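Peptidoglycan-recognition protein LB (Drosophila melanogaster, PDB 7NSZ) hydrolyses the amide bond between N-acetylmuramoyl groups and L-amino acids in bacterial peptidoglycan, a zinc-dependent amidase reaction of insect innate immunity. Local coordinates at residues Pro39-His44 with Tyr149-His154; Gly79-Ile84 with Lys109-Val114. The protein carries 1 engineered substitution. All coordinates share one frame; numbering follows the deposited sequence.

Contact 1: Pro39-His44 with Tyr149-His154; sequences PYVIIH and YKLLGH. With ZN (zinc ion), chain B.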
loop_
_atom_site.group_PDB
_atom_site.type_symbol
_atom_site.label_atom_id
_atom_site.label_comp_id
_atom_site.label_asym_id
_atom_site.label_seq_id
_atom_site.Cartn_x
_atom_site.Cartn_y
_atom_site.Cartn_z
ATOM N N PRO A 39 12.446 6.255 -1.991
ATOM C CA PRO A 39 12.243 7.665 -1.720
ATOM C C PRO A 39 10.778 8.075 -1.642
ATOM O O PRO A 39 10.549 9.183 -1.222
ATOM C CB PRO A 39 12.962 8.337 -2.905
ATOM C CG PRO A 39 12.865 7.349 -3.999
ATOM C CD PRO A 39 13.038 6.007 -3.320
ATOM N N TYR A 40 9.830 7.193 -2.031
ATOM C CA TYR A 40 8.387 7.492 -1.974
ATOM C C TYR A 40 7.605 6.393 -1.281
ATOM O O TYR A 40 7.937 5.188 -1.348
ATOM C CB TYR A 40 7.807 7.642 -3.372
ATOM C CG TYR A 40 8.407 8.793 -4.139
ATOM C CD1 TYR A 40 9.508 8.598 -4.950
ATOM C CD2 TYR A 40 7.936 10.089 -3.951
ATOM C CE1 TYR A 40 10.085 9.658 -5.640
ATOM C CE2 TYR A 40 8.503 11.155 -4.633
ATOM C CZ TYR A 40 9.569 10.933 -5.459
ATOM O OH TYR A 40 10.065 12.043 -6.107
ATOM N N VAL A 41 6.536 6.841 -0.650
ATOM C CA VAL A 41 5.457 5.978 -0.122
ATOM C C VAL A 41 4.188 6.435 -0.815
ATOM O O VAL A 41 3.855 7.636 -0.734
ATOM C CB VAL A 41 5.332 6.045 1.400
ATOM C CG1 VAL A 41 4.151 5.247 1.890
ATOM C CG2 VAL A 41 6.604 5.636 2.094
ATOM N N ILE A 42 3.507 5.512 -1.482
ATOM C CA ILE A 42 2.242 5.835 -2.198
ATOM C C ILE A 42 1.118 5.115 -1.500
ATOM O O ILE A 42 1.134 3.878 -1.341
ATOM C CB ILE A 42 2.255 5.433 -3.670
ATOM C CG1 ILE A 42 3.556 5.766 -4.369
ATOM C CG2 ILE A 42 1.044 5.953 -4.400
ATOM C CD1 ILE A 42 3.880 7.185 -4.412
ATOM N N ILE A 43 0.097 5.854 -1.118
ATOM C CA ILE A 43 -1.096 5.313 -0.442
ATOM C C ILE A 43 -2.226 5.073 -1.416
ATOM O O ILE A 43 -2.502 5.931 -2.282
ATOM C CB ILE A 43 -1.567 6.250 0.699
ATOM C CG1 ILE A 43 -0.450 6.544 1.691
ATOM C CG2 ILE A 43 -2.795 5.715 1.367
ATOM C CD1 ILE A 43 0.141 5.335 2.368
ATOM N N HIS A 44 -2.869 3.939 -1.273
ATOM C CA HIS A 44 -4.020 3.460 -2.063
ATOM C C HIS A 44 -5.152 3.048 -1.164
ATOM O O HIS A 44 -4.925 2.681 0.022
ATOM C CB HIS A 44 -3.598 2.249 -2.952
ATOM C CG HIS A 44 -2.410 2.503 -3.794
ATOM N ND1 HIS A 44 -2.591 2.900 -5.118
ATOM C CD2 HIS A 44 -1.091 2.359 -3.639
ATOM C CE1 HIS A 44 -1.447 3.001 -5.704
ATOM N NE2 HIS A 44 -0.461 2.691 -4.835
ATOM N N TYR A 149 11.654 10.424 3.030
ATOM C CA TYR A 149 10.667 9.973 2.020
ATOM C C TYR A 149 9.627 11.069 1.776
ATOM O O TYR A 149 9.257 11.858 2.667
ATOM C CB TYR A 149 10.059 8.629 2.442
ATOM C CG TYR A 149 9.166 8.715 3.638
ATOM C CD1 TYR A 149 7.805 8.925 3.524
ATOM C CD2 TYR A 149 9.681 8.602 4.927
ATOM C CE1 TYR A 149 6.995 9.083 4.619
ATOM C CE2 TYR A 149 8.865 8.723 6.038
ATOM C CZ TYR A 149 7.510 8.935 5.894
ATOM O OH TYR A 149 6.645 9.065 6.952
ATOM N N LYS A 150 9.065 11.006 0.578
ATOM C CA LYS A 150 7.871 11.801 0.239
ATOM C C LYS A 150 6.643 10.903 0.246
ATOM O O LYS A 150 6.694 9.792 -0.380
ATOM C CB LYS A 150 7.997 12.500 -1.103
ATOM C CG LYS A 150 9.022 13.623 -1.058
ATOM C CD LYS A 150 9.372 14.188 -2.415
ATOM C CE LYS A 150 10.471 15.215 -2.306
ATOM N NZ LYS A 150 11.815 14.591 -2.412
ATOM N N LEU A 151 5.588 11.325 0.899
ATOM C CA LEU A 151 4.302 10.614 0.992
ATOM C C LEU A 151 3.321 11.189 -0.031
ATOM O O LEU A 151 3.076 12.441 -0.008
ATOM C CB LEU A 151 3.768 10.709 2.436
ATOM C CG LEU A 151 2.418 10.053 2.669
ATOM C CD1 LEU A 151 2.591 8.534 2.737
ATOM C CD2 LEU A 151 1.814 10.592 3.948
ATOM N N LEU A 152 2.709 10.310 -0.842
ATOM C CA LEU A 152 1.743 10.727 -1.891
ATOM C C LEU A 152 0.541 9.803 -1.898
ATOM O O LEU A 152 0.636 8.674 -1.428
ATOM C CB LEU A 152 2.402 10.633 -3.271
ATOM C CG LEU A 152 3.656 11.429 -3.506
ATOM C CD1 LEU A 152 4.313 10.982 -4.824
ATOM C CD2 LEU A 152 3.371 12.933 -3.531
ATOM N N GLY A 153 -0.597 10.267 -2.344
ATOM C CA GLY A 153 -1.685 9.398 -2.755
ATOM C C GLY A 153 -1.564 9.097 -4.234
ATOM O O GLY A 153 -1.000 9.871 -5.012
ATOM N N HIS A 154 -2.106 7.969 -4.630
ATOM C CA HIS A 154 -2.124 7.564 -6.051
ATOM C C HIS A 154 -2.646 8.662 -6.976
ATOM O O HIS A 154 -2.038 8.867 -8.017
ATOM C CB HIS A 154 -2.931 6.293 -6.141
ATOM C CG HIS A 154 -2.878 5.544 -7.431
ATOM N ND1 HIS A 154 -3.593 4.403 -7.626
ATOM C CD2 HIS A 154 -2.337 5.826 -8.631
ATOM C CE1 HIS A 154 -3.439 3.993 -8.869
ATOM N NE2 HIS A 154 -2.646 4.801 -9.494
HETATM ZN ZN ZN B . -4.388 3.319 -6.056
#

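Contact 2: Gly79-Ile84 with Lys109-Val114; sequences GFSFGI and KSVGIV. Engineered in segment 79-84: Phe80 (natural residue Tyr).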
loop_
_atom_site.group_PDB
_atom_site.type_symbol
_atom_site.label_atom_id
_atom_site.label_comp_id
_atom_site.label_asym_id
_atom_site.label_seq_id
_atom_site.Cartn_x
_atom_site.Cartn_y
_atom_site.Cartn_z
ATOM N N GLY A 79 -0.427 -6.130 -6.948
ATOM C CA GLY A 79 0.390 -4.959 -7.366
ATOM C C GLY A 79 1.019 -4.159 -6.216
ATOM O O GLY A 79 1.939 -3.410 -6.477
ATOM N N PHE A 80 0.515 -4.306 -5.011
ATOM C CA PHE A 80 0.909 -3.490 -3.848
ATOM C C PHE A 80 2.085 -4.109 -3.104
ATOM O O PHE A 80 2.250 -5.359 -3.037
ATOM C CB PHE A 80 -0.299 -3.347 -2.919
ATOM C CG PHE A 80 -1.501 -2.766 -3.606
ATOM C CD1 PHE A 80 -1.492 -1.440 -4.053
ATOM C CD2 PHE A 80 -2.656 -3.499 -3.785
ATOM C CE1 PHE A 80 -2.595 -0.881 -4.687
ATOM C CE2 PHE A 80 -3.755 -2.939 -4.396
ATOM C CZ PHE A 80 -3.710 -1.633 -4.888
ATOM N N SER A 81 2.821 -3.270 -2.433
ATOM C CA SER A 81 3.934 -3.706 -1.552
ATOM C C SER A 81 3.387 -4.366 -0.295
ATOM O O SER A 81 3.912 -5.400 0.175
ATOM C CB SER A 81 4.797 -2.557 -1.190
ATOM O OG SER A 81 5.209 -1.786 -2.332
ATOM N N PHE A 82 2.359 -3.727 0.285
ATOM C CA PHE A 82 1.745 -4.148 1.566
ATOM C C PHE A 82 0.259 -3.813 1.570
ATOM O O PHE A 82 -0.139 -2.813 0.903
ATOM C CB PHE A 82 2.370 -3.474 2.800
ATOM C CG PHE A 82 3.809 -3.858 3.005
ATOM C CD1 PHE A 82 4.814 -3.106 2.471
ATOM C CD2 PHE A 82 4.159 -4.965 3.739
ATOM C CE1 PHE A 82 6.136 -3.491 2.576
ATOM C CE2 PHE A 82 5.495 -5.368 3.838
ATOM C CZ PHE A 82 6.472 -4.600 3.275
ATOM N N GLY A 83 -0.552 -4.582 2.258
ATOM C CA GLY A 83 -1.947 -4.244 2.530
ATOM C C GLY A 83 -2.166 -4.082 4.000
ATOM O O GLY A 83 -1.431 -4.644 4.849
ATOM N N ILE A 84 -3.182 -3.307 4.337
ATOM C CA ILE A 84 -3.628 -3.045 5.718
ATOM C C ILE A 84 -5.080 -3.465 5.856
ATOM O O ILE A 84 -5.939 -2.993 5.066
ATOM C CB ILE A 84 -3.479 -1.562 6.062
ATOM C CG1 ILE A 84 -2.123 -0.960 5.716
ATOM C CG2 ILE A 84 -3.868 -1.313 7.515
ATOM C CD1 ILE A 84 -1.060 -1.418 6.513
ATOM N N LYS A 109 10.551 2.696 -7.144
ATOM C CA LYS A 109 11.139 3.689 -6.203
ATOM C C LYS A 109 10.152 4.024 -5.079
ATOM O O LYS A 109 10.203 5.116 -4.485
ATOM C CB LYS A 109 11.532 4.949 -6.980
ATOM C CG LYS A 109 10.388 5.613 -7.715
ATOM C CD LYS A 109 10.719 6.942 -8.409
ATOM C CE LYS A 109 11.682 6.782 -9.560
ATOM N NZ LYS A 109 11.063 6.155 -10.750
ATOM N N SER A 110 9.261 3.088 -4.728
ATOM C CA SER A 110 8.210 3.373 -3.743
ATOM C C SER A 110 7.845 2.124 -2.959
ATOM O O SER A 110 8.085 0.993 -3.434
ATOM C CB SER A 110 7.044 4.005 -4.391
ATOM O OG SER A 110 6.246 3.056 -5.148
ATOM N N VAL A 111 7.204 2.383 -1.829
ATOM C CA VAL A 111 6.404 1.396 -1.111
ATOM C C VAL A 111 4.974 1.772 -1.396
ATOM O O VAL A 111 4.518 2.848 -0.990
ATOM C CB VAL A 111 6.733 1.368 0.384
ATOM C CG1 VAL A 111 5.933 0.324 1.109
ATOM C CG2 VAL A 111 8.201 1.217 0.603
ATOM N N GLY A 112 4.247 0.868 -2.034
ATOM C CA GLY A 112 2.813 1.015 -2.298
ATOM C C GLY A 112 1.984 0.326 -1.231
ATOM O O GLY A 112 2.046 -0.910 -1.154
ATOM N N ILE A 113 1.178 1.068 -0.475
ATOM C CA ILE A 113 0.442 0.531 0.680
ATOM C C ILE A 113 -1.033 0.664 0.390
ATOM O O ILE A 113 -1.458 1.815 0.132
ATOM C CB ILE A 113 0.805 1.272 1.985
ATOM C CG1 ILE A 113 2.305 1.222 2.272
ATOM C CG2 ILE A 113 -0.011 0.739 3.162
ATOM C CD1 ILE A 113 2.750 2.175 3.421
ATOM N N VAL A 114 -1.772 -0.419 0.349
ATOM C CA VAL A 114 -3.238 -0.362 0.145
ATOM C C VAL A 114 -3.923 -0.532 1.497
ATOM O O VAL A 114 -3.702 -1.477 2.249
ATOM C CB VAL A 114 -3.714 -1.393 -0.892
ATOM C CG1 VAL A 114 -3.488 -2.837 -0.479
ATOM C CG2 VAL A 114 -5.177 -1.159 -1.228
#

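Contact 1: Pro39-His44 with Tyr149-His154
Leu152 and Val41 hold the middle of this parallel strand pair, and His154 closes its end at the zinc ion. Leu152 N gives a hydrogen bond of 2.9 Å to Val41 O, and Leu152 O accepts one from Ile43 N. On one face of the sheet, Leu152 CD1 touches both Tyr40 CD2 and Ile42 CD1, at 3.8 Å each. On the other face, Val41 sends its two methyls to different partners. With chi1 at 175°, CG1 is anti to the backbone N and meets Leu151 CD1 at 3.7 Å. CG2 meets Tyr149 CD1 at 3.8 Å. Beyond Gly153, His154 N still bonds to Ile43 O at 3.1 Å. His154 points toward segment 39-44, and its ring meets that of His44 obliquely, planes at 68°. ND1 of His44 and ND1 of His154 each bind zinc at 2.1 Å, and Cys162 is the third protein ligand. Second-shell His102 bonds to His44 NE2 and so helps fix that ring. This metal site belongs to the type 2 amidase fold. Strand 149-153 is an outermost strand of the sheet. Segment 39-44 lies inside, bonded on its far side to strand 110-115, while helix 126-142 packs on Val41 and Tyr149.

Contact 2: Gly79-Ile84 with Lys109-Val114
Phe80 lies with one ring face against Val114, the tightest side-chain packing here. Val114 CB stands 3.6 Å from the centre of the Phe80 ring, 6° off its normal, in a CH-pi contact. Val114 CG1 reaches Phe80 CD2 at 3.5 Å. Phe80 is engineered; the natural residue is tyrosine, considered essential for coordinating the zinc-bound water. The deposited ring also meets that of His44, a zinc ligand.

Beside it, Ser81 and Gly112 are joined by hydrogen bonds in both directions. Gly112 O accepts from Ser81 N at 2.8 Å, a bent bond, and from Phe82 N at 3.2 Å. Ser81 OG sits beside its own backbone N (chi1 -50°) and accepts from Gly112 N at 2.8 Å. Replacing Ser81 by alanine removes OG, and the buried Gly112 N would probably lose its acceptor across the contact. Val111 CG1 meets the Phe82 ring at its edge, 3.9 Å from CD1, and also touches Ser81 CB. Further on, Phe82 O and Ile84 N continue the parallel pairing with Val114.

Toward Ser110 and Lys109 the two segments part. Ser110 OG turns to Tyr106 O, and the partly exposed Lys109 makes no contact with segment 79-84.

No charged group takes part across the contact: a serine oxygen stands in where regular strand pairing has not yet started, and the valine lies over one face of the engineered ring, about 5 Å from the zinc ion (nearest atoms of ring and metal).

In the fold
After the short strand 17-18, the chain forms strand 38-45, which holds 39-44. It then runs through helix 55-72 to segment 79-84. The next excursion includes the antiparallel strand 90-92, and 109-114 returns to close contact 2. Helix 126-142 follows, and 149-154 then closes the longer loop of contact 1. Contact 2 is therefore nested inside contact 1. The two join directly in the sheet, since strands 38-45 and 110-115 are neighbours: Ile42 N lies 2.9 Å from Val111 O, a probable hydrogen bond. Together the contacts set four parallel strands in the order 82-84, 110-115, 38-45, 149-153, and bring Phe80 to the zinc ligands.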